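Local coordinates for serpin (Taeniopygia guttata, PDB 5HGC), which probably inhibits serine proteases, as serpins generally do, and binds cortisol, at residues A45-A50 with A121-E126; R113-D118 with S304-S309. All blocks are in the same frame, centred on the assembly; numbering follows the deposited sequence.

Contact 1: A45-A50 with A121-E126; sequences AFAMLA and ALYQLE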
loop_
_atom_site.group_PDB
_atom_site.type_symbol
_atom_site.label_atom_id
_atom_site.label_comp_id
_atom_site.label_asym_id
_atom_site.label_seq_id
_atom_site.Cartn_x
_atom_site.Cartn_y
_atom_site.Cartn_z
ATOM N N ALA A 45 -7.096 5.708 -5.767
ATOM C CA ALA A 45 -7.498 5.453 -7.152
ATOM C C ALA A 45 -9.027 5.386 -7.212
ATOM O O ALA A 45 -9.635 6.049 -8.063
ATOM C CB ALA A 45 -6.879 4.186 -7.704
ATOM N N PHE A 46 -9.655 4.686 -6.255
ATOM C CA PHE A 46 -11.118 4.576 -6.216
ATOM C C PHE A 46 -11.900 5.796 -5.839
ATOM O O PHE A 46 -12.978 6.014 -6.390
ATOM C CB PHE A 46 -11.580 3.333 -5.449
ATOM C CG PHE A 46 -11.583 2.137 -6.322
ATOM C CD1 PHE A 46 -10.409 1.431 -6.543
ATOM C CD2 PHE A 46 -12.711 1.821 -7.051
ATOM C CE1 PHE A 46 -10.388 0.395 -7.470
ATOM C CE2 PHE A 46 -12.711 0.781 -7.968
ATOM C CZ PHE A 46 -11.551 0.059 -8.178
ATOM N N ALA A 47 -11.362 6.610 -4.940
ATOM C CA ALA A 47 -12.037 7.834 -4.551
ATOM C C ALA A 47 -12.079 8.720 -5.786
ATOM O O ALA A 47 -13.091 9.338 -6.091
ATOM C CB ALA A 47 -11.286 8.524 -3.432
ATOM N N MET A 48 -10.982 8.713 -6.535
ATOM C CA MET A 48 -10.903 9.418 -7.782
ATOM C C MET A 48 -11.994 8.980 -8.785
ATOM O O MET A 48 -12.649 9.851 -9.371
ATOM C CB MET A 48 -9.509 9.247 -8.310
ATOM C CG MET A 48 -9.178 10.086 -9.500
ATOM S SD MET A 48 -8.512 8.928 -10.673
ATOM C CE MET A 48 -10.038 8.462 -11.469
ATOM N N LEU A 49 -12.238 7.672 -8.956
ATOM C CA LEU A 49 -13.404 7.247 -9.737
ATOM C C LEU A 49 -14.695 7.818 -9.222
ATOM O O LEU A 49 -15.585 8.203 -10.006
ATOM C CB LEU A 49 -13.570 5.743 -9.806
ATOM C CG LEU A 49 -12.663 5.004 -10.775
ATOM C CD1 LEU A 49 -13.168 3.575 -10.801
ATOM C CD2 LEU A 49 -12.700 5.584 -12.184
ATOM N N ALA A 50 -14.821 7.888 -7.904
ATOM C CA ALA A 50 -16.036 8.458 -7.330
ATOM C C ALA A 50 -16.323 9.879 -7.861
ATOM O O ALA A 50 -17.491 10.271 -7.949
ATOM C CB ALA A 50 -15.983 8.446 -5.820
ATOM N N ALA A 121 -6.794 18.008 -10.771
ATOM C CA ALA A 121 -6.563 18.959 -9.681
ATOM C C ALA A 121 -6.540 18.208 -8.376
ATOM O O ALA A 121 -5.616 18.405 -7.590
ATOM C CB ALA A 121 -7.634 20.068 -9.647
ATOM N N LEU A 122 -7.516 17.321 -8.162
ATOM C CA LEU A 122 -7.618 16.628 -6.882
ATOM C C LEU A 122 -6.648 15.466 -6.707
ATOM O O LEU A 122 -6.113 15.256 -5.624
ATOM C CB LEU A 122 -9.040 16.167 -6.609
ATOM C CG LEU A 122 -10.064 17.257 -6.314
ATOM C CD1 LEU A 122 -11.485 16.658 -6.383
ATOM C CD2 LEU A 122 -9.790 17.863 -4.943
ATOM N N TYR A 123 -6.418 14.718 -7.778
ATOM C CA TYR A 123 -5.875 13.383 -7.661
ATOM C C TYR A 123 -4.696 13.249 -8.556
ATOM O O TYR A 123 -4.184 12.154 -8.720
ATOM C CB TYR A 123 -6.919 12.322 -8.007
ATOM C CG TYR A 123 -7.985 12.152 -6.941
ATOM C CD1 TYR A 123 -7.708 11.441 -5.756
ATOM C CD2 TYR A 123 -9.253 12.706 -7.087
ATOM C CE1 TYR A 123 -8.664 11.318 -4.741
ATOM C CE2 TYR A 123 -10.221 12.567 -6.103
ATOM C CZ TYR A 123 -9.920 11.894 -4.915
ATOM O OH TYR A 123 -10.871 11.739 -3.926
ATOM N N GLN A 124 -4.249 14.345 -9.172
ATOM C CA GLN A 124 -3.140 14.255 -10.157
ATOM C C GLN A 124 -3.343 13.142 -11.237
ATOM O O GLN A 124 -2.378 12.527 -11.660
ATOM C CB GLN A 124 -1.766 14.074 -9.479
ATOM C CG GLN A 124 -1.478 14.791 -8.132
ATOM C CD GLN A 124 -0.158 14.283 -7.435
ATOM O OE1 GLN A 124 0.263 13.101 -7.585
ATOM N NE2 GLN A 124 0.488 15.177 -6.662
ATOM N N LEU A 125 -4.575 12.860 -11.650
ATOM C CA LEU A 125 -4.839 11.860 -12.686
ATOM C C LEU A 125 -4.217 12.204 -14.042
ATOM O O LEU A 125 -4.346 13.356 -14.577
ATOM C CB LEU A 125 -6.341 11.650 -12.887
ATOM C CG LEU A 125 -6.703 10.818 -14.144
ATOM C CD1 LEU A 125 -6.319 9.364 -13.941
ATOM C CD2 LEU A 125 -8.186 10.907 -14.525
ATOM N N GLU A 126 -3.560 11.188 -14.603
ATOM C CA GLU A 126 -3.233 11.204 -16.044
ATOM C C GLU A 126 -4.164 10.238 -16.717
ATOM O O GLU A 126 -4.229 9.079 -16.278
ATOM C CB GLU A 126 -1.792 10.773 -16.334
ATOM C CG GLU A 126 -0.815 11.736 -15.699
ATOM C CD GLU A 126 0.643 11.493 -16.036
ATOM O OE1 GLU A 126 1.054 10.364 -16.384
ATOM O OE2 GLU A 126 1.407 12.469 -15.965
#
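The hydroxyl of Y123 hydrogen-bonds to ND1 of H78 on helix 74-89, and A47 CB also touches it, 3.3 Å from Y123 OH. This is helix packing in the serpin fold, where helix 39-52, the family's central helix B, meets the C-terminal end of helix 113-123. The bond matters because the tyrosine would otherwise bring a polar group into a buried, mostly apolar place. H78 itself lines the diamino-sugar pocket, so Y123 stands in the second shell behind that ligand.

M48 does most of the covering on the other helix. Its CB sits over one face of the Y123 ring in a CH-pi contact, 3.7 Å from the ring centroid and 17° off the normal, displaced toward the rim. Further along, M48 CG comes to 3.5 Å from Y123 CG, where ring and stem join. With CG anti to the backbone N (chi1 -171°), the M48 chain runs past the base of the ring, then bends at chi2 and chi3. F81, also from helix 74-89, packs on both A47 and Y123.

Helix 113-123 stops at Y123. Q124 then takes positive phi (49°), turning the chain toward strand 126-130, and a backbone hydrogen bond between L125 and A119 accompanies this turn. The change of direction lets L125 point back at helix 39-52 beside the tyrosine, so the last residue of the helix and the loop residue leading into strand 126-130 share one partner, M48. The L125 and M48 side chains cross at about a right angle, and their closest approach is 4.0 Å, from M48 SD to L125 CD1.

Contact 2: R113-D118 with S304-S309; sequences RKFLDD and SGITGS. With BDG (2,6-diamino-2,6-dideoxy-alpha-D-glucopyranose), chain F.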
loop_
_atom_site.group_PDB
_atom_site.type_symbol
_atom_site.label_atom_id
_atom_site.label_comp_id
_atom_site.label_asym_id
_atom_site.label_seq_id
_atom_site.Cartn_x
_atom_site.Cartn_y
_atom_site.Cartn_z
ATOM N N ARG A 113 -14.264 17.175 -20.112
ATOM C CA ARG A 113 -13.297 18.073 -19.569
ATOM C C ARG A 113 -13.435 18.235 -18.052
ATOM O O ARG A 113 -12.408 18.346 -17.341
ATOM C CB ARG A 113 -13.432 19.443 -20.232
ATOM C CG ARG A 113 -12.549 20.543 -19.618
ATOM C CD ARG A 113 -11.056 20.237 -19.794
ATOM N NE ARG A 113 -10.671 20.295 -21.200
ATOM C CZ ARG A 113 -9.541 19.791 -21.731
ATOM N NH1 ARG A 113 -8.645 19.169 -20.969
ATOM N NH2 ARG A 113 -9.326 19.907 -23.063
ATOM N N LYS A 114 -14.689 18.217 -17.560
ATOM C CA LYS A 114 -14.968 18.469 -16.156
ATOM C C LYS A 114 -14.283 17.353 -15.355
ATOM O O LYS A 114 -13.576 17.629 -14.395
ATOM C CB LYS A 114 -16.471 18.469 -15.949
ATOM C CG LYS A 114 -16.981 18.143 -14.553
ATOM C CD LYS A 114 -18.477 17.893 -14.665
ATOM C CE LYS A 114 -19.177 17.847 -13.302
ATOM N NZ LYS A 114 -19.090 19.167 -12.581
ATOM N N PHE A 115 -14.435 16.099 -15.800
ATOM C CA PHE A 115 -13.811 15.000 -15.078
ATOM C C PHE A 115 -12.269 15.051 -15.175
ATOM O O PHE A 115 -11.551 14.869 -14.170
ATOM C CB PHE A 115 -14.310 13.645 -15.557
ATOM C CG PHE A 115 -13.626 12.509 -14.878
ATOM C CD1 PHE A 115 -13.939 12.190 -13.594
ATOM C CD2 PHE A 115 -12.615 11.819 -15.496
ATOM C CE1 PHE A 115 -13.282 11.174 -12.934
ATOM C CE2 PHE A 115 -11.949 10.786 -14.838
ATOM C CZ PHE A 115 -12.304 10.438 -13.555
ATOM N N LEU A 116 -11.757 15.287 -16.374
ATOM C CA LEU A 116 -10.312 15.378 -16.509
ATOM C C LEU A 116 -9.697 16.484 -15.632
ATOM O O LEU A 116 -8.628 16.267 -15.109
ATOM C CB LEU A 116 -9.900 15.582 -17.941
ATOM C CG LEU A 116 -10.349 14.439 -18.850
ATOM C CD1 LEU A 116 -10.106 14.832 -20.303
ATOM C CD2 LEU A 116 -9.603 13.165 -18.540
ATOM N N ASP A 117 -10.384 17.634 -15.460
ATOM C CA ASP A 117 -9.833 18.777 -14.715
ATOM C C ASP A 117 -9.950 18.453 -13.212
ATOM O O ASP A 117 -8.999 18.554 -12.502
ATOM C CB ASP A 117 -10.575 20.073 -15.065
ATOM C CG ASP A 117 -10.078 20.752 -16.383
ATOM O OD1 ASP A 117 -9.044 20.341 -16.994
ATOM O OD2 ASP A 117 -10.725 21.767 -16.809
ATOM N N ASP A 118 -11.120 18.030 -12.756
ATOM C CA ASP A 118 -11.360 17.698 -11.375
ATOM C C ASP A 118 -10.407 16.623 -10.899
ATOM O O ASP A 118 -9.782 16.751 -9.829
ATOM C CB ASP A 118 -12.789 17.223 -11.269
ATOM C CG ASP A 118 -13.809 18.395 -11.363
ATOM O OD1 ASP A 118 -13.355 19.579 -11.463
ATOM O OD2 ASP A 118 -15.044 18.143 -11.304
ATOM N N SER A 304 -21.302 8.523 -15.538
ATOM C CA SER A 304 -21.715 9.545 -16.496
ATOM C C SER A 304 -20.955 10.845 -16.286
ATOM O O SER A 304 -20.813 11.616 -17.233
ATOM C CB SER A 304 -23.231 9.768 -16.488
ATOM O OG SER A 304 -23.670 10.306 -15.248
ATOM N N GLY A 305 -20.446 11.057 -15.060
ATOM C CA GLY A 305 -19.520 12.124 -14.743
ATOM C C GLY A 305 -18.198 12.033 -15.465
ATOM O O GLY A 305 -17.464 13.040 -15.519
ATOM N N ILE A 306 -17.875 10.863 -16.036
ATOM C CA ILE A 306 -16.602 10.702 -16.841
ATOM C C ILE A 306 -16.801 10.971 -18.332
ATOM O O ILE A 306 -16.070 11.749 -18.935
ATOM C CB ILE A 306 -15.883 9.336 -16.567
ATOM C CG1 ILE A 306 -15.590 9.196 -15.029
ATOM C CG2 ILE A 306 -14.601 9.168 -17.391
ATOM C CD1 ILE A 306 -15.089 7.836 -14.587
ATOM N N THR A 307 -17.816 10.339 -18.923
ATOM C CA THR A 307 -17.997 10.334 -20.388
ATOM C C THR A 307 -19.150 11.254 -20.785
ATOM O O THR A 307 -19.279 11.606 -21.942
ATOM C CB THR A 307 -18.337 8.914 -20.916
ATOM O OG1 THR A 307 -19.597 8.518 -20.372
ATOM C CG2 THR A 307 -17.336 7.937 -20.487
ATOM N N GLY A 308 -19.959 11.671 -19.809
ATOM C CA GLY A 308 -21.241 12.306 -20.089
ATOM C C GLY A 308 -22.396 11.381 -20.479
ATOM O O GLY A 308 -23.496 11.876 -20.735
ATOM N N SER A 309 -22.177 10.061 -20.575
ATOM C CA SER A 309 -23.297 9.135 -20.843
ATOM C C SER A 309 -23.148 7.946 -19.954
ATOM O O SER A 309 -22.056 7.710 -19.435
ATOM C CB SER A 309 -23.360 8.656 -22.315
ATOM O OG SER A 309 -22.794 9.576 -23.248
HETATM C C5 BDG F . -16.921 17.584 -4.821
HETATM O O5 BDG F . -17.357 16.499 -5.700
HETATM C C1 BDG F . -17.759 16.821 -7.080
HETATM O O1 BDG F . -17.985 15.614 -7.863
HETATM C C2 BDG F . -16.852 17.911 -7.771
HETATM N N2 BDG F . -16.628 17.654 -9.189
HETATM C C3 BDG F . -15.549 18.260 -6.967
HETATM O O3 BDG F . -14.720 19.286 -7.601
HETATM C C4 BDG F . -15.925 18.579 -5.480
HETATM O O4 BDG F . -14.810 18.724 -4.596
HETATM C C6 BDG F . -18.093 18.400 -4.225
HETATM N N6 BDG F . -19.232 17.577 -3.843
#
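F115, I306 and G305 make this contact, in which helix 113-123 of the serpin fold receives the short helix 304-307. With CG anti to the backbone N (chi1 177°), the F115 side chain lies alongside that of I306, both pointing the same way. I306 CG1 stands over the middle of the F115 ring, 3.6 Å from its centroid and only 7° off the normal, a nearly centred CH-pi contact. On the same side of the ring, I306 CG2 lies 3.8 Å from F115 CD2 and I306 CD1 3.9 Å from F115 CZ. At the stem of the phenylalanine, F115 CB meets the carbonyl of G305, 3.2 Å from G305 O. An alanine in place of F115 would probably leave the I306 side chain without the ring face it rests on and open a gap between the two helices.

One turn on, D118 leaves this interface and serves the sugar site, its OD2 accepting a hydrogen bond of 2.7 Å from N2 of the bound diamino-glucose. If that amine is protonated, the bond is likely to gain an ionic part. Shape fit thus probably sets how F115 meets I306, whereas D118 gives the amine a directed partner.

Overall arrangement
Contacts 1 and 2 lie with their centres 12 Å apart, on the same side of the chain's centre, and both use helix 113-123: its start in contact 2, its end in contact 1. Their segments alternate along the chain, in the order 45-50, 113-118, 121-126, 304-309, so one helix ties early and late parts of the serpin sequence together. The two join directly, M48 CE packing 3.7 Å from F115 CZ, with L125 CD2 3.8 Å from F115 CE2. Helix 39-52, one side of contact 1, also reaches contact 2 through L49, which packs on I306. The result is an apolar layer beside the diamino-sugar pocket, with both ends of helix 113-123 packed against helix 39-52.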